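Local coordinates for bradyzoite surface antigen BSR4 (Toxoplasma gondii, PDB 2JKS), which is a zinc-binding surface antigen of the bradyzoite stage, a member of the SAG1-related (SRS) superfamily, whose precise function is not established, at residues Leu35-Cys46 / Ser115-Asn124; Ser5-Ala14 / Ser26-Leu35. All blocks are in the same frame, centred on the assembly; numbering follows the deposited sequence.

Contact 1 of 2, residues Leu35-Cys46 / Ser115-Asn124. With ZN (zinc ion), chain D.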
loop_
_atom_site.group_PDB
_atom_site.type_symbol
_atom_site.label_atom_id
_atom_site.label_comp_id
_atom_site.label_asym_id
_atom_site.label_seq_id
_atom_site.Cartn_x
_atom_site.Cartn_y
_atom_site.Cartn_z
ATOM N N LEU A 35 8.249 0.973 -7.488
ATOM C CA LEU A 35 6.988 0.972 -8.242
ATOM C C LEU A 35 5.968 1.857 -7.541
ATOM O O LEU A 35 5.951 1.969 -6.310
ATOM C CB LEU A 35 6.421 -0.447 -8.454
ATOM C CG LEU A 35 7.286 -1.406 -9.277
ATOM C CD1 LEU A 35 6.698 -2.792 -9.249
ATOM C CD2 LEU A 35 7.489 -0.896 -10.730
ATOM N N SER A 36 5.145 2.515 -8.354
ATOM C CA SER A 36 4.096 3.406 -7.861
ATOM C C SER A 36 3.124 3.731 -8.994
ATOM O O SER A 36 3.366 3.349 -10.145
ATOM C CB SER A 36 4.678 4.728 -7.363
ATOM O OG SER A 36 5.514 5.324 -8.348
ATOM N N LYS A 37 2.030 4.424 -8.650
ATOM C CA LYS A 37 1.111 4.991 -9.654
ATOM C C LYS A 37 1.907 5.625 -10.782
ATOM O O LYS A 37 2.762 6.485 -10.555
ATOM C CB LYS A 37 0.153 6.034 -9.025
ATOM C CG LYS A 37 -1.184 6.171 -9.822
ATOM C CD LYS A 37 -1.798 7.536 -9.585
ATOM C CE LYS A 37 -3.032 7.756 -10.473
ATOM N NZ LYS A 37 -4.123 8.502 -9.721
ATOM N N GLY A 38 1.659 5.173 -11.995
ATOM C CA GLY A 38 2.403 5.745 -13.143
ATOM C C GLY A 38 3.709 5.025 -13.494
ATOM O O GLY A 38 4.299 5.281 -14.566
ATOM N N ARG A 39 4.169 4.133 -12.607
ATOM C CA ARG A 39 5.352 3.339 -12.866
ATOM C C ARG A 39 5.088 2.003 -12.236
ATOM O O ARG A 39 5.583 1.692 -11.193
ATOM C CB ARG A 39 6.647 3.966 -12.295
ATOM C CG ARG A 39 6.763 5.457 -12.460
ATOM C CD ARG A 39 8.082 5.914 -11.882
ATOM N NE ARG A 39 9.177 5.572 -12.779
ATOM C CZ ARG A 39 9.814 6.453 -13.546
ATOM N NH1 ARG A 39 9.474 7.749 -13.504
ATOM N NH2 ARG A 39 10.803 6.035 -14.339
ATOM N N MET A 40 4.275 1.222 -12.904
ATOM C CA MET A 40 3.619 0.084 -12.339
ATOM C C MET A 40 4.247 -1.229 -12.772
ATOM O O MET A 40 3.850 -2.292 -12.279
ATOM C CB MET A 40 2.145 0.116 -12.774
ATOM C CG MET A 40 1.327 1.293 -12.166
ATOM S SD MET A 40 1.158 1.117 -10.378
ATOM C CE MET A 40 -0.404 0.286 -10.306
ATOM N N THR A 41 5.204 -1.161 -13.692
ATOM C CA THR A 41 5.829 -2.362 -14.227
ATOM C C THR A 41 7.316 -2.403 -13.994
ATOM O O THR A 41 8.038 -1.507 -14.428
ATOM C CB THR A 41 5.586 -2.565 -15.740
ATOM O OG1 THR A 41 4.196 -2.683 -15.977
ATOM C CG2 THR A 41 6.284 -3.837 -16.229
ATOM N N ALA A 42 7.773 -3.464 -13.325
ATOM C CA ALA A 42 9.196 -3.712 -13.169
ATOM C C ALA A 42 9.681 -4.839 -14.113
ATOM O O ALA A 42 8.940 -5.761 -14.412
ATOM C CB ALA A 42 9.504 -4.081 -11.737
ATOM N N THR A 43 10.914 -4.745 -14.618
ATOM C CA THR A 43 11.486 -5.890 -15.297
ATOM C C THR A 43 12.820 -6.275 -14.685
ATOM O O THR A 43 13.579 -5.406 -14.244
ATOM C CB THR A 43 11.601 -5.712 -16.836
ATOM O OG1 THR A 43 12.547 -4.692 -17.121
ATOM C CG2 THR A 43 10.259 -5.319 -17.464
ATOM N N PHE A 44 13.107 -7.586 -14.688
ATOM C CA PHE A 44 14.319 -8.143 -14.092
ATOM C C PHE A 44 14.892 -9.164 -15.066
ATOM O O PHE A 44 14.201 -10.086 -15.475
ATOM C CB PHE A 44 14.029 -8.777 -12.715
ATOM C CG PHE A 44 15.276 -9.213 -11.947
ATOM C CD1 PHE A 44 16.413 -8.417 -11.906
ATOM C CD2 PHE A 44 15.278 -10.427 -11.245
ATOM C CE1 PHE A 44 17.540 -8.794 -11.188
ATOM C CE2 PHE A 44 16.398 -10.824 -10.516
ATOM C CZ PHE A 44 17.535 -9.985 -10.486
ATOM N N GLU A 45 16.148 -8.970 -15.439
ATOM C CA GLU A 45 16.810 -9.900 -16.353
ATOM C C GLU A 45 18.123 -10.405 -15.757
ATOM O O GLU A 45 18.843 -9.642 -15.071
ATOM C CB GLU A 45 17.020 -9.259 -17.717
ATOM C CG GLU A 45 17.868 -10.107 -18.641
ATOM C CD GLU A 45 17.971 -9.521 -20.041
ATOM O OE1 GLU A 45 17.632 -8.320 -20.207
ATOM O OE2 GLU A 45 18.403 -10.276 -20.966
ATOM N N CYS A 46 18.404 -11.692 -15.954
ATOM C CA CYS A 46 19.670 -12.279 -15.497
ATOM C C CYS A 46 20.320 -13.096 -16.582
ATOM O O CYS A 46 19.703 -14.025 -17.106
ATOM C CB CYS A 46 19.455 -13.134 -14.265
ATOM S SG CYS A 46 18.771 -12.137 -12.936
ATOM N N SER A 115 19.613 -16.402 -20.442
ATOM C CA SER A 115 19.275 -14.987 -20.290
ATOM C C SER A 115 17.819 -14.767 -19.954
ATOM O O SER A 115 17.063 -14.177 -20.747
ATOM C CB SER A 115 19.604 -14.204 -21.532
ATOM O OG SER A 115 19.350 -12.832 -21.290
ATOM N N GLN A 116 17.436 -15.207 -18.772
ATOM C CA GLN A 116 16.070 -15.155 -18.353
ATOM C C GLN A 116 15.626 -13.763 -17.974
ATOM O O GLN A 116 16.416 -12.955 -17.456
ATOM C CB GLN A 116 15.880 -16.120 -17.199
ATOM C CG GLN A 116 16.265 -17.548 -17.598
ATOM C CD GLN A 116 16.696 -18.381 -16.417
ATOM O OE1 GLN A 116 17.899 -18.531 -16.138
ATOM N NE2 GLN A 116 15.725 -18.932 -15.708
ATOM N N LYS A 117 14.357 -13.476 -18.256
ATOM C CA LYS A 117 13.804 -12.198 -17.925
ATOM C C LYS A 117 12.383 -12.397 -17.385
ATOM O O LYS A 117 11.677 -13.319 -17.812
ATOM C CB LYS A 117 13.854 -11.261 -19.126
ATOM C CG LYS A 117 13.399 -9.820 -18.806
ATOM C CD LYS A 117 13.714 -8.921 -19.979
ATOM C CE LYS A 117 13.157 -7.538 -19.848
ATOM N NZ LYS A 117 13.710 -6.768 -21.028
ATOM N N TRP A 118 12.006 -11.531 -16.440
ATOM C CA TRP A 118 10.746 -11.551 -15.713
ATOM C C TRP A 118 10.182 -10.140 -15.679
ATOM O O TRP A 118 10.943 -9.169 -15.682
ATOM C CB TRP A 118 10.905 -12.057 -14.272
ATOM C CG TRP A 118 11.482 -13.433 -14.162
ATOM C CD1 TRP A 118 10.788 -14.623 -14.107
ATOM C CD2 TRP A 118 12.864 -13.766 -14.112
ATOM N NE1 TRP A 118 11.673 -15.674 -14.014
ATOM C CE2 TRP A 118 12.952 -15.175 -14.010
ATOM C CE3 TRP A 118 14.058 -13.002 -14.104
ATOM C CZ2 TRP A 118 14.190 -15.844 -13.939
ATOM C CZ3 TRP A 118 15.277 -13.656 -14.027
ATOM C CH2 TRP A 118 15.339 -15.072 -13.936
ATOM N N SER A 119 8.852 -10.054 -15.598
ATOM C CA SER A 119 8.092 -8.797 -15.584
ATOM C C SER A 119 7.135 -8.865 -14.408
ATOM O O SER A 119 6.543 -9.919 -14.190
ATOM C CB SER A 119 7.187 -8.732 -16.843
ATOM O OG SER A 119 7.915 -8.281 -17.943
ATOM N N LEU A 120 6.981 -7.769 -13.660
ATOM C CA LEU A 120 5.971 -7.665 -12.602
ATOM C C LEU A 120 5.151 -6.447 -12.933
ATOM O O LEU A 120 5.680 -5.329 -12.993
ATOM C CB LEU A 120 6.590 -7.575 -11.186
ATOM C CG LEU A 120 5.665 -7.152 -10.023
ATOM C CD1 LEU A 120 4.546 -8.174 -9.839
ATOM C CD2 LEU A 120 6.447 -6.960 -8.671
ATOM N N GLU A 121 3.868 -6.652 -13.216
ATOM C CA GLU A 121 3.005 -5.518 -13.564
ATOM C C GLU A 121 1.965 -5.353 -12.445
ATOM O O GLU A 121 1.104 -6.180 -12.269
ATOM C CB GLU A 121 2.309 -5.739 -14.929
ATOM C CG GLU A 121 1.213 -4.698 -15.215
ATOM C CD GLU A 121 0.421 -5.051 -16.430
ATOM O OE1 GLU A 121 -0.253 -6.121 -16.429
ATOM O OE2 GLU A 121 0.460 -4.263 -17.389
ATOM N N LEU A 122 2.071 -4.285 -11.658
ATOM C CA LEU A 122 0.998 -4.023 -10.736
ATOM C C LEU A 122 -0.157 -3.302 -11.413
ATOM O O LEU A 122 0.058 -2.578 -12.389
ATOM C CB LEU A 122 1.516 -3.234 -9.536
ATOM C CG LEU A 122 2.693 -3.883 -8.827
ATOM C CD1 LEU A 122 3.102 -2.988 -7.685
ATOM C CD2 LEU A 122 2.368 -5.282 -8.359
ATOM N N HIS A 123 -1.380 -3.552 -10.915
ATOM C CA HIS A 123 -2.604 -2.849 -11.320
ATOM C C HIS A 123 -2.948 -1.908 -10.142
ATOM O O HIS A 123 -2.409 -2.043 -9.032
ATOM C CB HIS A 123 -3.815 -3.794 -11.628
ATOM C CG HIS A 123 -3.599 -4.771 -12.768
ATOM N ND1 HIS A 123 -4.631 -5.488 -13.347
ATOM C CD2 HIS A 123 -2.483 -5.116 -13.455
ATOM C CE1 HIS A 123 -4.150 -6.260 -14.307
ATOM N NE2 HIS A 123 -2.855 -6.028 -14.411
ATOM N N ASN A 124 -3.834 -0.944 -10.368
ATOM C CA ASN A 124 -4.098 0.061 -9.316
ATOM C C ASN A 124 -4.604 -0.594 -8.057
ATOM O O ASN A 124 -4.217 -0.242 -6.926
ATOM C CB ASN A 124 -5.021 1.162 -9.835
ATOM C CG ASN A 124 -4.296 2.170 -10.728
ATOM O OD1 ASN A 124 -3.063 2.362 -10.652
ATOM N ND2 ASN A 124 -5.066 2.845 -11.574
HETATM ZN ZN ZN D . -6.494 -5.429 -12.663
HETATM O O HOH W 1 -0.863 3.650 -12.858
HETATM O O HOH W 2 16.640 -5.894 -19.497
#
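Leu-122 N reaches Met-40 O at 2.7 Å, extending by one step the antiparallel pairing of strands 41-46 and 116-121, which five backbone hydrogen bonds join with axes 4.6 Å apart. At the far end Cys-46 N donates to Gln-116 O. On the face carrying Thr-43, Glu-45 and Lys-117, the extended lysine lays its CG against Glu-45 CB and carries CE on to Thr-43. Its NZ stays 4.3 Å from Glu-45 OE1, too far for a salt bridge, and a water bonded to OE1 links weakly to NZ; Thr-43 OG1 hydrogen-bonds to Asp-13 OD1. Ala-42, Phe-44, Cys-46, Trp-118 and Leu-120 on the other face are buried. Phe-44 and Trp-118 lie side by side, Phe-44 CD2 meeting Trp-118 CE3 at 4.0 Å, while Cys-46 SG, disulfide-linked to Cys-138, touches the indole edge at CZ3. Met-40, bent at chi2 (-66°) and chi3 (-94°), brings CE to 3.3 Å from His-123 O. His-123 binds zinc through ND1 with Glu-125, and its NE2 donates to Glu-121 OE1 from above the carboxylate plane. The pair thus combines a largely apolar inner face that carries a disulfide with a polar outer one, and the Glu-121 carboxylate probably helps to orient His-123.

Contact 2 of 2, residues Ser5-Ala14 / Ser26-Leu35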
loop_
_atom_site.group_PDB
_atom_site.type_symbol
_atom_site.label_atom_id
_atom_site.label_comp_id
_atom_site.label_asym_id
_atom_site.label_seq_id
_atom_site.Cartn_x
_atom_site.Cartn_y
_atom_site.Cartn_z
ATOM N N SER A 5 29.882 -10.227 -10.853
ATOM C CA SER A 5 28.485 -9.830 -10.973
ATOM C C SER A 5 28.386 -8.347 -11.364
ATOM O O SER A 5 29.264 -7.513 -11.028
ATOM C CB SER A 5 27.693 -10.184 -9.691
ATOM O OG SER A 5 28.351 -9.807 -8.465
ATOM N N ARG A 6 27.348 -8.016 -12.124
ATOM C CA ARG A 6 27.116 -6.640 -12.497
ATOM C C ARG A 6 25.599 -6.394 -12.524
ATOM O O ARG A 6 24.898 -7.147 -13.142
ATOM C CB ARG A 6 27.671 -6.335 -13.881
ATOM C CG ARG A 6 27.534 -4.850 -14.220
ATOM C CD ARG A 6 27.669 -4.571 -15.668
ATOM N NE ARG A 6 28.079 -5.760 -16.408
ATOM C CZ ARG A 6 28.991 -5.779 -17.381
ATOM N NH1 ARG A 6 29.646 -4.665 -17.711
ATOM N NH2 ARG A 6 29.268 -6.920 -18.007
ATOM N N LEU A 7 25.164 -5.328 -11.866
ATOM C CA LEU A 7 23.779 -4.875 -11.845
ATOM C C LEU A 7 23.642 -3.523 -12.577
ATOM O O LEU A 7 24.415 -2.565 -12.340
ATOM C CB LEU A 7 23.284 -4.788 -10.392
ATOM C CG LEU A 7 21.823 -4.308 -10.203
ATOM C CD1 LEU A 7 20.817 -5.264 -10.795
ATOM C CD2 LEU A 7 21.497 -4.083 -8.701
ATOM N N THR A 8 22.694 -3.469 -13.510
ATOM C CA THR A 8 22.309 -2.210 -14.133
ATOM C C THR A 8 20.821 -1.900 -13.840
ATOM O O THR A 8 19.991 -2.789 -13.898
ATOM C CB THR A 8 22.552 -2.196 -15.670
ATOM O OG1 THR A 8 23.904 -2.578 -15.943
ATOM C CG2 THR A 8 22.349 -0.768 -16.187
ATOM N N VAL A 9 20.522 -0.660 -13.497
ATOM C CA VAL A 9 19.153 -0.155 -13.283
ATOM C C VAL A 9 18.920 1.167 -14.039
ATOM O O VAL A 9 19.707 2.088 -13.935
ATOM C CB VAL A 9 18.828 0.062 -11.752
ATOM C CG1 VAL A 9 17.299 0.276 -11.561
ATOM C CG2 VAL A 9 19.293 -1.140 -10.910
ATOM N N ALA A 10 17.827 1.237 -14.822
ATOM C CA ALA A 10 17.382 2.473 -15.474
ATOM C C ALA A 10 15.877 2.430 -15.381
ATOM O O ALA A 10 15.279 1.465 -15.844
ATOM C CB ALA A 10 17.800 2.498 -16.940
ATOM N N GLY A 11 15.298 3.447 -14.743
ATOM C CA GLY A 11 13.861 3.505 -14.422
ATOM C C GLY A 11 13.441 2.287 -13.598
ATOM O O GLY A 11 14.019 2.024 -12.548
ATOM N N SER A 12 12.469 1.505 -14.077
ATOM C CA SER A 12 12.146 0.308 -13.319
ATOM C C SER A 12 12.580 -0.979 -14.013
ATOM O O SER A 12 11.926 -2.011 -13.889
ATOM C CB SER A 12 10.659 0.333 -12.857
ATOM O OG SER A 12 9.846 0.781 -13.925
ATOM N N ASP A 13 13.695 -0.916 -14.765
ATOM C CA ASP A 13 14.212 -2.102 -15.405
ATOM C C ASP A 13 15.604 -2.365 -14.818
ATOM O O ASP A 13 16.439 -1.436 -14.813
ATOM C CB ASP A 13 14.243 -1.918 -16.922
ATOM C CG ASP A 13 12.877 -1.608 -17.497
ATOM O OD1 ASP A 13 11.896 -2.349 -17.180
ATOM O OD2 ASP A 13 12.774 -0.596 -18.225
ATOM N N ALA A 14 15.820 -3.591 -14.317
ATOM C CA ALA A 14 17.105 -4.043 -13.781
ATOM C C ALA A 14 17.664 -5.248 -14.504
ATOM O O ALA A 14 16.940 -6.173 -14.891
ATOM C CB ALA A 14 16.974 -4.394 -12.279
ATOM N N SER A 26 32.691 -12.227 -3.682
ATOM C CA SER A 26 32.011 -10.943 -3.485
ATOM C C SER A 26 30.583 -11.041 -2.968
ATOM O O SER A 26 29.846 -11.976 -3.323
ATOM C CB SER A 26 32.023 -10.140 -4.790
ATOM O OG SER A 26 31.424 -10.878 -5.841
ATOM N N PRO A 27 30.197 -10.090 -2.108
ATOM C CA PRO A 27 28.806 -9.945 -1.690
ATOM C C PRO A 27 27.884 -9.682 -2.905
ATOM O O PRO A 27 28.378 -9.366 -3.992
ATOM C CB PRO A 27 28.856 -8.715 -0.758
ATOM C CG PRO A 27 30.093 -7.970 -1.197
ATOM C CD PRO A 27 31.053 -9.083 -1.458
ATOM N N PRO A 28 26.556 -9.808 -2.719
ATOM C CA PRO A 28 25.650 -9.506 -3.824
ATOM C C PRO A 28 25.809 -8.061 -4.266
ATOM O O PRO A 28 25.888 -7.168 -3.428
ATOM C CB PRO A 28 24.264 -9.673 -3.197
ATOM C CG PRO A 28 24.462 -10.542 -2.009
ATOM C CD PRO A 28 25.837 -10.219 -1.503
ATOM N N VAL A 29 25.890 -7.828 -5.572
ATOM C CA VAL A 29 25.754 -6.476 -6.060
ATOM C C VAL A 29 24.277 -6.001 -5.877
ATOM O O VAL A 29 23.338 -6.666 -6.332
ATOM C CB VAL A 29 26.355 -6.286 -7.463
ATOM C CG1 VAL A 29 25.745 -7.260 -8.492
ATOM C CG2 VAL A 29 26.199 -4.876 -7.894
ATOM N N SER A 30 24.096 -4.873 -5.194
ATOM C CA SER A 30 22.771 -4.459 -4.715
ATOM C C SER A 30 22.289 -3.151 -5.351
ATOM O O SER A 30 23.064 -2.237 -5.569
ATOM C CB SER A 30 22.771 -4.329 -3.182
ATOM O OG SER A 30 23.338 -5.538 -2.662
ATOM N N GLY A 31 20.998 -3.090 -5.668
ATOM C CA GLY A 31 20.428 -1.886 -6.215
ATOM C C GLY A 31 18.951 -1.938 -5.925
ATOM O O GLY A 31 18.487 -2.911 -5.346
ATOM N N SER A 32 18.238 -0.871 -6.284
ATOM C CA SER A 32 16.817 -0.721 -5.907
ATOM C C SER A 32 16.090 -0.151 -7.058
ATOM O O SER A 32 16.698 0.460 -7.913
ATOM C CB SER A 32 16.626 0.229 -4.727
ATOM O OG SER A 32 17.121 -0.417 -3.588
ATOM N N LEU A 33 14.766 -0.348 -7.074
ATOM C CA LEU A 33 13.900 0.500 -7.902
ATOM C C LEU A 33 12.550 0.621 -7.193
ATOM O O LEU A 33 12.288 -0.123 -6.254
ATOM C CB LEU A 33 13.748 -0.063 -9.289
ATOM C CG LEU A 33 13.256 -1.484 -9.377
ATOM C CD1 LEU A 33 11.689 -1.493 -9.530
ATOM C CD2 LEU A 33 13.904 -2.075 -10.618
ATOM N N THR A 34 11.723 1.570 -7.610
ATOM C CA THR A 34 10.451 1.835 -6.923
ATOM C C THR A 34 9.292 1.709 -7.887
ATOM O O THR A 34 9.354 2.259 -9.002
ATOM C CB THR A 34 10.451 3.261 -6.274
ATOM O OG1 THR A 34 11.484 3.300 -5.296
ATOM C CG2 THR A 34 9.083 3.616 -5.629
ATOM N N LEU A 35 8.249 0.973 -7.488
ATOM C CA LEU A 35 6.988 0.972 -8.242
ATOM C C LEU A 35 5.968 1.857 -7.541
ATOM O O LEU A 35 5.951 1.969 -6.310
ATOM C CB LEU A 35 6.421 -0.447 -8.454
ATOM C CG LEU A 35 7.286 -1.406 -9.277
ATOM C CD1 LEU A 35 6.698 -2.792 -9.249
ATOM C CD2 LEU A 35 7.489 -0.896 -10.730
HETATM O O HOH W 3 28.513 -11.125 -6.274
#
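Strands 6-10 and 29-35 run almost parallel, 11° apart, yet their axes stay 6.9 Å from each other and no hydrogen bond joins them directly, so side chains bridge the gap between two sheets. Val-29 sets its two methyls against different neighbours: CG1 lies 3.6 Å from Ser-5 OG, and CG2, anti to the backbone N, meets Leu-7 CB at 3.8 Å. Leu-7 then sends CD2 over the backbone of Gly-31, 3.2 Å from its N, where the glycine lets the methyl settle directly on the main chain. Further along, Val-9 CG1 rests near Ser-32 O. Leu-33 packs against the type II' turn of Ala-10 to Asp-13; its CG stands between the backbone N and the carbonyl carbon (chi1 55°), and the two methyls divide, CD1 to Ser-12 CB at 3.9 Å and CD2 to Ser-12 C at 3.8 Å, then Ala-14 CB. Ser-12 CB also touches Leu-35 CD2, while its OG bonds to Thr-41 O. At the other end one water joins Ser-5 OG at 2.6 Å, Ser-26 OG at 3.0 Å and Pro-27 O. Cohesion here is therefore chiefly apolar, as between the layers of a beta sandwich, with a water-mediated polar link at one margin.

The two contacts illustrate two ways of building one SRS domain: contact 1 pairs neighbouring strands within a sheet, whereas contact 2 packs edge strands of different sheets, 6-10 and 29-35. Their centres are about 13 Å apart on the same side of the chain's centre. Along the chain they come in series, contact 2 closing before contact 1 opens, with Leu-35 common to both at the end of strand 29-35, before the turn that leads to strand 41-47. They also touch directly: Ala-14 N probably bonds to Thr-43 O, one of the links that set strand 13-17 beside 41-47 in the five-stranded sheet. Lateral pairing in contact 1 thereby continues into the packing of contact 2, tying both sheets together.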